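PDB 4UJ7: surface layer protein from Geobacillus stearothermophilus, which probably self-assembles into the ordered protein lattice coating the cell, and is represented here by a calcium-binding fragment, domains 5-6. Local coordinates for residues N50-D56 with T87-S93; A19-T23 with T34-T38; S26-K32 with G147-D152; T154-I159 with D181-V185. All coordinates share one frame; numbering follows the deposited sequence.

Interaction 1. Residues N50-D56 with T87-S93; sequences NVNVTSD and TTITIKS
Thr88 carries OG1 between its backbone N and carbonyl carbon (chi1 72°) and Thr90 turns OG1 beside its own N (chi1 -60°), which brings both hydroxyls to one carboxylate oxygen of Asp56, OD2, in one of that residue's two modelled conformers. Thr88 OG1 donates to Asp56 OD2 at 2.6 Å from the anti side, somewhat out of the carboxylate plane; Asp56 OD2 accepts from Thr90 OG1 at 2.8 Å with its syn lone pair. With two hydroxyls holding one oxygen, the carboxylate is probably restrained from turning in this conformer. Thr90 OG1 is also hydrogen-bonded to Lys99 NZ.

Along the backbone, Asn52 pairs with Lys92 and Thr54 with Thr90 as hydrogen-bonded antiparallel pairs, the bond from Asn52 N to Lys92 O being 2.9 Å and almost straight (175°). Just before strand 52-55, Asn50 O accepts from Ser93 OG at 2.6 Å. On the inward face, Val53 and Ile91 lie side by side and point the same way, Val53 CG1 meeting Ile91 CG1 at 3.9 Å, while Ile89 CD1 approaches Ser55 CB at 4.0 Å. Val63 and Val77 of the facing sheet close over Val53. A mostly aliphatic inner face, with Ser55 at its end, and a polar outer face of Asn52, Thr54, Thr90 and Lys92 suit an edge strand pair of an immunoglobulin-like sandwich, here a BIG2 domain.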
# COMPACT_ATOMS: atom_id res chain seq x y z
N ASN A 50 4.89 -17.06 9.35
CA ASN A 50 3.46 -16.73 9.36
C ASN A 50 3.16 -15.71 10.42
O ASN A 50 3.92 -15.58 11.40
CB ASN A 50 2.63 -17.99 9.58
CG ASN A 50 3.05 -19.13 8.67
OD1 ASN A 50 3.28 -18.93 7.47
ND2 ASN A 50 3.21 -20.32 9.23
N VAL A 51 2.06 -14.96 10.25
CA VAL A 51 1.69 -13.90 11.19
C VAL A 51 0.21 -13.91 11.55
O VAL A 51 -0.66 -14.23 10.72
CB VAL A 51 2.06 -12.47 10.69
CG1 VAL A 51 3.56 -12.30 10.53
CG2 VAL A 51 1.32 -12.10 9.41
N ASN A 52 -0.07 -13.56 12.80
CA ASN A 52 -1.40 -13.23 13.27
C ASN A 52 -1.53 -11.77 13.52
O ASN A 52 -0.59 -11.12 13.99
CB ASN A 52 -1.68 -13.94 14.58
CG ASN A 52 -1.98 -15.37 14.37
OD1 ASN A 52 -3.11 -15.72 13.92
ND2 ASN A 52 -0.99 -16.22 14.63
N VAL A 53 -2.69 -11.23 13.19
CA VAL A 53 -3.04 -9.84 13.48
C VAL A 53 -4.36 -9.83 14.23
O VAL A 53 -5.33 -10.50 13.82
CB VAL A 53 -3.12 -8.92 12.22
CG1 VAL A 53 -1.75 -8.82 11.57
CG2 VAL A 53 -4.19 -9.40 11.24
N THR A 54 -4.38 -9.08 15.32
CA THR A 54 -5.56 -8.97 16.17
C THR A 54 -5.72 -7.54 16.66
O THR A 54 -4.74 -6.87 17.01
CB THR A 54 -5.49 -9.88 17.42
OG1 THR A 54 -4.29 -9.62 18.15
CG2 THR A 54 -5.57 -11.35 17.05
N SER A 55 -6.96 -7.07 16.65
CA SER A 55 -7.30 -5.79 17.24
C SER A 55 -7.70 -6.05 18.68
O SER A 55 -8.46 -6.98 18.96
CB SER A 55 -8.47 -5.14 16.51
OG SER A 55 -8.91 -4.02 17.24
N ASP A 56 -7.25 -5.20 19.57
CA ASP A 56 -7.52 -5.43 20.96
C ASP A 56 -8.84 -4.77 21.40
O ASP A 56 -9.22 -4.87 22.57
CB ASP A 56 -6.27 -5.08 21.77
CG ASP A 56 -5.05 -5.91 21.33
OD1 ASP A 56 -5.07 -7.14 21.54
OD2 ASP A 56 -4.09 -5.36 20.74
N THR A 87 -7.08 2.14 20.11
CA THR A 87 -6.77 0.75 20.43
C THR A 87 -5.39 0.37 19.89
O THR A 87 -4.59 1.25 19.59
CB THR A 87 -7.89 -0.23 19.98
OG1 THR A 87 -7.65 -1.52 20.56
CG2 THR A 87 -7.96 -0.36 18.45
N THR A 88 -5.10 -0.92 19.81
CA THR A 88 -3.82 -1.40 19.29
C THR A 88 -4.06 -2.61 18.38
O THR A 88 -5.02 -3.38 18.62
CB THR A 88 -2.81 -1.72 20.42
OG1 THR A 88 -3.19 -2.90 21.12
CG2 THR A 88 -2.72 -0.58 21.45
N ILE A 89 -3.26 -2.74 17.33
CA ILE A 89 -3.15 -3.97 16.53
C ILE A 89 -1.93 -4.74 17.04
O ILE A 89 -0.80 -4.22 17.06
CB ILE A 89 -2.94 -3.73 15.00
CG1 ILE A 89 -4.04 -2.88 14.33
CG2 ILE A 89 -2.79 -5.07 14.25
CD1 ILE A 89 -5.47 -3.26 14.70
N THR A 90 -2.16 -5.98 17.46
CA THR A 90 -1.06 -6.85 17.86
C THR A 90 -0.72 -7.77 16.70
O THR A 90 -1.58 -8.49 16.18
CB THR A 90 -1.40 -7.66 19.14
OG1 THR A 90 -1.67 -6.77 20.22
CG2 THR A 90 -0.26 -8.60 19.51
N ILE A 91 0.54 -7.73 16.27
CA ILE A 91 1.03 -8.60 15.21
C ILE A 91 1.98 -9.58 15.87
O ILE A 91 2.95 -9.16 16.51
CB ILE A 91 1.75 -7.75 14.14
CG1 ILE A 91 0.78 -6.70 13.57
CG2 ILE A 91 2.31 -8.63 13.07
CD1 ILE A 91 1.48 -5.46 13.07
N LYS A 92 1.71 -10.88 15.74
CA LYS A 92 2.50 -11.91 16.43
C LYS A 92 2.98 -12.99 15.47
O LYS A 92 2.24 -13.44 14.57
CB LYS A 92 1.67 -12.56 17.55
CG LYS A 92 2.46 -13.25 18.66
CD LYS A 92 1.57 -13.49 19.89
CE LYS A 92 1.30 -12.20 20.67
NZ LYS A 92 0.13 -12.19 21.62
N SER A 93 4.22 -13.42 15.68
CA SER A 93 4.78 -14.57 15.00
C SER A 93 5.72 -15.31 15.96
O SER A 93 6.73 -14.75 16.37
CB SER A 93 5.55 -14.14 13.76
OG SER A 93 5.93 -15.29 13.03
O HOH W 1 -2.08 -11.29 17.07

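Interaction 2. Residues A19-T23 with T34-T38; sequences AVDST and TFKVT
Asp21 meets Lys36 where the first strand of this BIG2 immunoglobulin-like sandwich, 15-20, leaves its antiparallel neighbour 32-41. The Asp21 carboxylate takes over from the backbone: Lys36 N donates to Asp21 OD1 at 2.8 Å and in a nearly straight line (178°), arriving from above the carboxylate plane. CG of Asp21 sits between the backbone N and the carbonyl carbon (chi1 76°), a turn that folds the acid back over the partner strand. Meanwhile Asp21 N donates to Lys36 O at 3.1 Å, so one residue grips both backbone groups of Lys36.

Next to this, Ala19 and Thr38 form a hydrogen-bonded pair whose donors are tilted well off the carbonyl planes, and Val20 faces Val37 in the non-hydrogen-bonded pair between. On the other side of the aspartate, Ser22 CB packs on Phe35 CB at 3.7 Å. Phe35 in turn packs on Val77 and Ile91 of the domain core, and its backbone is hydrogen-bonded to Val77 of strand 74-81.

Farther out, the extended Lys36 chain leaves the strand for the second domain, where its NZ is hydrogen-bonded to the carbonyl O of Asp119, a calcium ligand. At the start of that chain, Lys36 CB rests against Asp21 OD2 at 3.6 Å.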
# COMPACT_ATOMS: atom_id res chain seq x y z
N ALA A 19 9.34 -6.04 11.36
CA ALA A 19 9.45 -4.66 10.92
C ALA A 19 8.12 -4.13 10.37
O ALA A 19 7.35 -4.88 9.77
CB ALA A 19 10.56 -4.51 9.89
N VAL A 20 7.85 -2.85 10.64
CA VAL A 20 6.63 -2.21 10.20
C VAL A 20 6.93 -0.82 9.66
O VAL A 20 7.85 -0.15 10.15
CB VAL A 20 5.54 -2.20 11.30
CG1 VAL A 20 5.94 -1.35 12.51
CG2 VAL A 20 4.20 -1.81 10.74
N ASP A 21 6.18 -0.40 8.64
CA ASP A 21 6.40 0.91 8.03
C ASP A 21 5.47 2.02 8.54
O ASP A 21 5.33 3.08 7.91
CB ASP A 21 6.44 0.80 6.50
CG ASP A 21 5.07 0.64 5.87
OD1 ASP A 21 4.10 0.40 6.59
OD2 ASP A 21 4.98 0.73 4.64
N SER A 22 4.86 1.76 9.69
CA SER A 22 3.96 2.69 10.37
C SER A 22 4.33 2.75 11.84
O SER A 22 4.72 1.74 12.41
CB SER A 22 2.51 2.20 10.27
OG SER A 22 1.61 3.05 10.97
N THR A 23 4.20 3.93 12.45
CA THR A 23 4.32 4.05 13.91
C THR A 23 2.95 4.19 14.55
O THR A 23 2.83 4.41 15.76
CB THR A 23 5.19 5.25 14.35
OG1 THR A 23 4.57 6.45 13.90
CG2 THR A 23 6.63 5.12 13.84
N THR A 34 -3.79 1.14 5.34
CA THR A 34 -2.90 -0.03 5.27
C THR A 34 -1.50 0.31 5.74
O THR A 34 -1.09 1.49 5.74
CB THR A 34 -2.82 -0.65 3.85
OG1 THR A 34 -2.09 0.21 2.97
CG2 THR A 34 -4.21 -0.88 3.26
N PHE A 35 -0.78 -0.72 6.16
CA PHE A 35 0.66 -0.61 6.39
C PHE A 35 1.34 -1.94 6.09
O PHE A 35 0.66 -2.96 5.94
CB PHE A 35 0.98 -0.08 7.80
CG PHE A 35 0.58 -1.00 8.94
CD1 PHE A 35 1.45 -1.98 9.41
CD2 PHE A 35 -0.65 -0.84 9.57
CE1 PHE A 35 1.10 -2.80 10.47
CE2 PHE A 35 -1.02 -1.68 10.64
CZ PHE A 35 -0.14 -2.66 11.08
N LYS A 36 2.66 -1.93 6.00
CA LYS A 36 3.42 -3.10 5.61
C LYS A 36 4.24 -3.68 6.72
O LYS A 36 4.83 -2.95 7.52
CB LYS A 36 4.31 -2.79 4.43
CG LYS A 36 3.52 -2.68 3.13
CD LYS A 36 4.42 -2.25 2.00
CE LYS A 36 3.63 -2.28 0.70
NZ LYS A 36 4.44 -1.61 -0.35
N VAL A 37 4.25 -5.01 6.75
CA VAL A 37 5.06 -5.78 7.68
C VAL A 37 6.14 -6.49 6.88
O VAL A 37 5.85 -7.04 5.81
CB VAL A 37 4.18 -6.83 8.41
CG1 VAL A 37 5.02 -7.96 9.00
CG2 VAL A 37 3.33 -6.14 9.45
N THR A 38 7.36 -6.49 7.40
CA THR A 38 8.44 -7.30 6.82
C THR A 38 9.17 -8.06 7.93
O THR A 38 9.71 -7.46 8.85
CB THR A 38 9.48 -6.49 6.02
OG1 THR A 38 8.83 -5.63 5.07
CG2 THR A 38 10.40 -7.43 5.24

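Interaction 3. Residues S26-K32 with G147-D152; sequences SVAKGQK and GNIVGD
The flat carboxamide of Gln31 lies against the backbone of Val150 and Gly151: Val150 O stands over one face, 3.6 Å from Gln31 CD, and Gly151 CA is on that same face, 3.3 Å from Gln31 OE1. A bend at chi2 (-56°) lays the amide along this backbone. At its oxygen end a water donates to Gln31 OE1 at 2.8 Å and accepts from Asp152 N. The second amide, Asn148, puts OD1 3.1 Å from Ser26 CB. Without the Gln31 carboxamide, as with an alanine here, the bridging water is likely to lose one mate and the backbone of Val150 and Gly151 its flat cover.

Here two immunoglobulin-like domains meet: 25-28, the short strand that runs parallel to 96-105 in the first, touches 149-152, the hairpin partner of 135-144 in the second. They cross at 61° and share a single bridge, Val27 with Ile149. Two bonds make it, Ile149 N to Ser26 O at 3.1 Å and Ala28 N to Ile149 O at 3.0 Å. After Ala28 a type II turn, with Gly30 in it, returns the chain so that Gln31 faces the same strand. Opposite Ala142 of strand 135-144, Val150 and Gly151 form a classic beta bulge. At the far end another water joins Lys32 NZ to Asp152 OD2; Lys32 NZ is salt-bridged to Asp181 and Asp152 OD2 to Lys139, while Asp152 OD1 is hydrogen-bonded to Thr154 OG1.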
# COMPACT_ATOMS: atom_id res chain seq x y z
N SER A 26 -3.86 6.21 11.78
CA SER A 26 -4.75 7.34 12.07
C SER A 26 -5.81 7.38 10.98
O SER A 26 -5.53 7.72 9.84
CB SER A 26 -3.95 8.64 12.01
OG SER A 26 -2.77 8.56 12.78
N VAL A 27 -7.04 7.03 11.34
CA VAL A 27 -8.08 6.86 10.33
C VAL A 27 -9.44 7.40 10.81
O VAL A 27 -9.75 7.29 11.99
CB VAL A 27 -8.15 5.36 9.90
CG1 VAL A 27 -8.58 4.43 11.04
CG2 VAL A 27 -9.01 5.20 8.67
N ALA A 28 -10.21 7.98 9.90
CA ALA A 28 -11.59 8.36 10.22
C ALA A 28 -12.50 7.14 10.33
O ALA A 28 -12.30 6.14 9.66
CB ALA A 28 -12.14 9.35 9.20
N LYS A 29 -13.50 7.23 11.21
CA LYS A 29 -14.58 6.25 11.23
C LYS A 29 -15.11 6.01 9.81
O LYS A 29 -15.39 6.96 9.08
CB LYS A 29 -15.72 6.75 12.13
CG LYS A 29 -16.99 5.89 12.13
CD LYS A 29 -18.16 6.60 12.80
CE LYS A 29 -17.83 6.98 14.23
NZ LYS A 29 -18.74 8.02 14.79
N GLY A 30 -15.21 4.73 9.43
CA GLY A 30 -15.68 4.33 8.11
C GLY A 30 -14.62 4.26 7.03
O GLY A 30 -14.90 3.85 5.90
N GLN A 31 -13.39 4.67 7.35
CA GLN A 31 -12.28 4.55 6.40
C GLN A 31 -11.39 3.36 6.75
O GLN A 31 -11.42 2.84 7.86
CB GLN A 31 -11.44 5.83 6.39
CG GLN A 31 -12.14 7.06 5.83
CD GLN A 31 -12.67 6.84 4.42
OE1 GLN A 31 -11.93 6.49 3.50
NE2 GLN A 31 -13.97 7.07 4.25
N LYS A 32 -10.59 2.93 5.78
CA LYS A 32 -9.56 1.94 6.04
C LYS A 32 -8.19 2.51 5.71
O LYS A 32 -8.06 3.45 4.92
CB LYS A 32 -9.84 0.60 5.31
CG LYS A 32 -9.79 0.64 3.80
CD LYS A 32 -10.31 -0.67 3.22
CE LYS A 32 -9.92 -0.84 1.76
NZ LYS A 32 -10.84 -0.19 0.79
N GLY A 147 -3.33 14.52 9.82
CA GLY A 147 -2.73 13.34 9.21
C GLY A 147 -3.63 12.12 9.18
O GLY A 147 -3.18 11.00 8.89
N ASN A 148 -4.92 12.31 9.47
CA ASN A 148 -5.87 11.20 9.40
C ASN A 148 -6.41 10.97 8.01
O ASN A 148 -6.74 11.92 7.30
CB ASN A 148 -7.05 11.44 10.34
CG ASN A 148 -6.62 11.59 11.76
OD1 ASN A 148 -6.28 10.62 12.44
ND2 ASN A 148 -6.67 12.83 12.25
N ILE A 149 -6.50 9.71 7.61
CA ILE A 149 -7.10 9.39 6.32
C ILE A 149 -8.61 9.58 6.44
O ILE A 149 -9.28 8.91 7.24
CB ILE A 149 -6.74 7.98 5.80
CG1 ILE A 149 -5.29 7.96 5.30
CG2 ILE A 149 -7.66 7.57 4.65
CD1 ILE A 149 -4.77 6.58 4.98
N VAL A 150 -9.13 10.52 5.66
CA VAL A 150 -10.56 10.85 5.71
C VAL A 150 -11.32 10.41 4.46
O VAL A 150 -12.54 10.42 4.45
CB VAL A 150 -10.82 12.35 6.04
CG1 VAL A 150 -10.31 12.67 7.44
CG2 VAL A 150 -10.18 13.25 4.99
N GLY A 151 -10.62 10.00 3.40
CA GLY A 151 -11.31 9.46 2.23
C GLY A 151 -10.35 8.75 1.30
O GLY A 151 -9.17 9.08 1.25
N ASP A 152 -10.87 7.74 0.59
CA ASP A 152 -10.15 7.11 -0.51
C ASP A 152 -10.75 7.64 -1.80
O ASP A 152 -11.89 7.33 -2.15
CB ASP A 152 -10.28 5.58 -0.39
CG ASP A 152 -9.59 4.83 -1.52
OD1 ASP A 152 -9.33 5.43 -2.57
OD2 ASP A 152 -9.33 3.62 -1.35
O HOH W 2 -2.51 8.23 8.16
O HOH W 3 -13.24 6.15 1.06
O HOH W 4 -9.67 2.55 1.07

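Interaction 4. Residues T154-I159 with D181-V185; sequences TNDVTI and DTVYV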
# COMPACT_ATOMS: atom_id res chain seq x y z
N THR A 154 -9.46 7.39 -4.93
CA THR A 154 -8.88 6.73 -6.11
C THR A 154 -9.80 6.74 -7.32
O THR A 154 -9.34 6.91 -8.44
CB THR A 154 -8.43 5.28 -5.80
OG1 THR A 154 -7.65 5.29 -4.60
CG2 THR A 154 -7.57 4.72 -6.93
N ASN A 155 -11.10 6.55 -7.08
CA ASN A 155 -12.06 6.54 -8.17
C ASN A 155 -12.32 7.93 -8.77
O ASN A 155 -12.80 8.04 -9.90
CB ASN A 155 -13.37 5.91 -7.72
CG ASN A 155 -14.25 5.50 -8.89
OD1 ASN A 155 -13.76 5.03 -9.92
ND2 ASN A 155 -15.54 5.71 -8.74
N ASP A 156 -11.99 8.97 -8.02
CA ASP A 156 -12.29 10.36 -8.42
C ASP A 156 -11.19 10.98 -9.27
O ASP A 156 -11.42 11.97 -9.97
CB ASP A 156 -12.51 11.23 -7.18
CG ASP A 156 -13.64 10.74 -6.29
OD1 ASP A 156 -14.65 10.24 -6.82
OD2 ASP A 156 -13.50 10.87 -5.06
N VAL A 157 -9.99 10.42 -9.18
CA VAL A 157 -8.81 11.00 -9.82
C VAL A 157 -8.63 10.41 -11.21
O VAL A 157 -9.24 9.39 -11.55
CB VAL A 157 -7.52 10.80 -8.98
CG1 VAL A 157 -7.66 11.37 -7.58
CG2 VAL A 157 -7.10 9.33 -8.91
N THR A 158 -7.81 11.07 -12.02
CA THR A 158 -7.34 10.51 -13.27
C THR A 158 -5.81 10.44 -13.20
O THR A 158 -5.16 11.38 -12.73
CB THR A 158 -7.82 11.37 -14.46
OG1 THR A 158 -9.24 11.51 -14.38
CG2 THR A 158 -7.46 10.74 -15.80
N ILE A 159 -5.24 9.30 -13.62
CA ILE A 159 -3.79 9.09 -13.60
C ILE A 159 -3.31 8.80 -15.02
O ILE A 159 -3.82 7.90 -15.69
CB ILE A 159 -3.37 7.95 -12.63
CG1 ILE A 159 -3.83 8.31 -11.20
CG2 ILE A 159 -1.86 7.75 -12.63
CD1 ILE A 159 -3.44 7.31 -10.13
N ASP A 181 -14.67 -0.51 -4.01
CA ASP A 181 -13.25 -0.20 -3.80
C ASP A 181 -12.51 -0.09 -5.14
O ASP A 181 -12.64 -0.96 -6.00
CB ASP A 181 -12.56 -1.27 -2.95
CG ASP A 181 -11.10 -0.95 -2.67
OD1 ASP A 181 -10.83 -0.04 -1.86
OD2 ASP A 181 -10.21 -1.59 -3.27
N THR A 182 -11.73 0.98 -5.30
CA THR A 182 -11.01 1.22 -6.55
C THR A 182 -9.49 1.19 -6.36
O THR A 182 -8.96 1.82 -5.44
CB THR A 182 -11.44 2.59 -7.15
OG1 THR A 182 -12.84 2.56 -7.42
CG2 THR A 182 -10.68 2.91 -8.44
N VAL A 183 -8.80 0.44 -7.23
CA VAL A 183 -7.33 0.47 -7.30
C VAL A 183 -6.94 0.94 -8.71
O VAL A 183 -7.56 0.52 -9.69
CB VAL A 183 -6.73 -0.92 -7.01
CG1 VAL A 183 -5.22 -0.91 -7.12
CG2 VAL A 183 -7.16 -1.40 -5.62
N TYR A 184 -5.92 1.81 -8.82
CA TYR A 184 -5.42 2.16 -10.15
C TYR A 184 -4.29 1.18 -10.48
O TYR A 184 -3.29 1.10 -9.75
CB TYR A 184 -4.90 3.60 -10.14
CG TYR A 184 -5.53 4.51 -11.19
CD1 TYR A 184 -5.31 4.29 -12.55
CD2 TYR A 184 -6.33 5.59 -10.80
CE1 TYR A 184 -5.87 5.11 -13.51
CE2 TYR A 184 -6.90 6.43 -11.76
CZ TYR A 184 -6.66 6.19 -13.11
OH TYR A 184 -7.22 7.01 -14.08
N VAL A 185 -4.46 0.42 -11.55
CA VAL A 185 -3.55 -0.67 -11.89
C VAL A 185 -2.72 -0.25 -13.09
O VAL A 185 -3.25 0.11 -14.14
CB VAL A 185 -4.33 -1.97 -12.17
CG1 VAL A 185 -3.37 -3.10 -12.54
CG2 VAL A 185 -5.17 -2.36 -10.96
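Ile159 N donates to the phenol oxygen Tyr184 OH at 3.1 Å, with an N-H...O angle of 164°, satisfying a backbone N-H in the buried interior of the second domain. The same isoleucine covers the ring: its CB stands 3.8 Å from the Tyr184 centroid, close to the ring normal, in a CH-pi contact. The two side chains slide past each other in opposite directions, which carries Ile159 CD1 back to Tyr184 CD2 at 3.4 Å. At the ring edge and in its plane lies Val157 O, 3.8 Å from Tyr184 CE2. With chi1 at -124° Tyr184 is off the staggered positions, a torsion consistent with a ring set by its surroundings. Were Tyr184 a leucine, Ile159 N would probably lose its acceptor and a gap open beneath the isoleucine.

Farther along, Thr154 CG2 packs on Thr182 O at 3.5 Å, and Asn155 CB meets Thr182 OG1 at 3.4 Å, the two side chains crossing at about a right angle. The hydroxyls look elsewhere: Thr154 OG1 to Asp152 and to Val140 N, Thr182 OG1 to Thr177. The contact thus spans the immunoglobulin-like sandwich: strand 181-188 lies between 135-144 and 171-178 in one sheet, and 158-160 runs beside 195-203 in the other, whose Leu199 and Val201 pack on Ile159.

Interactions 1 and 2 belong to the two sheets of the first domain and meet in its core, Ile91 CD1 lying 3.7 Å from Phe35 CE1. Interaction 3 joins that domain to the second, and its Lys32 NZ reaches Asp181 OD1 of interaction 4 in a 2.7 Å salt bridge. After 19-23 of interaction 2 the chain crosses to the other sheet as strand 25-28, which brings 26-32 to the domain boundary. Interactions 1 and 4 are far apart, their centres about 29 Å from each other. A bound calcium ion lies about 9 Å from the Lys36 side chain of interaction 2, and one lies about 11 Å from that of Val183 in interaction 4.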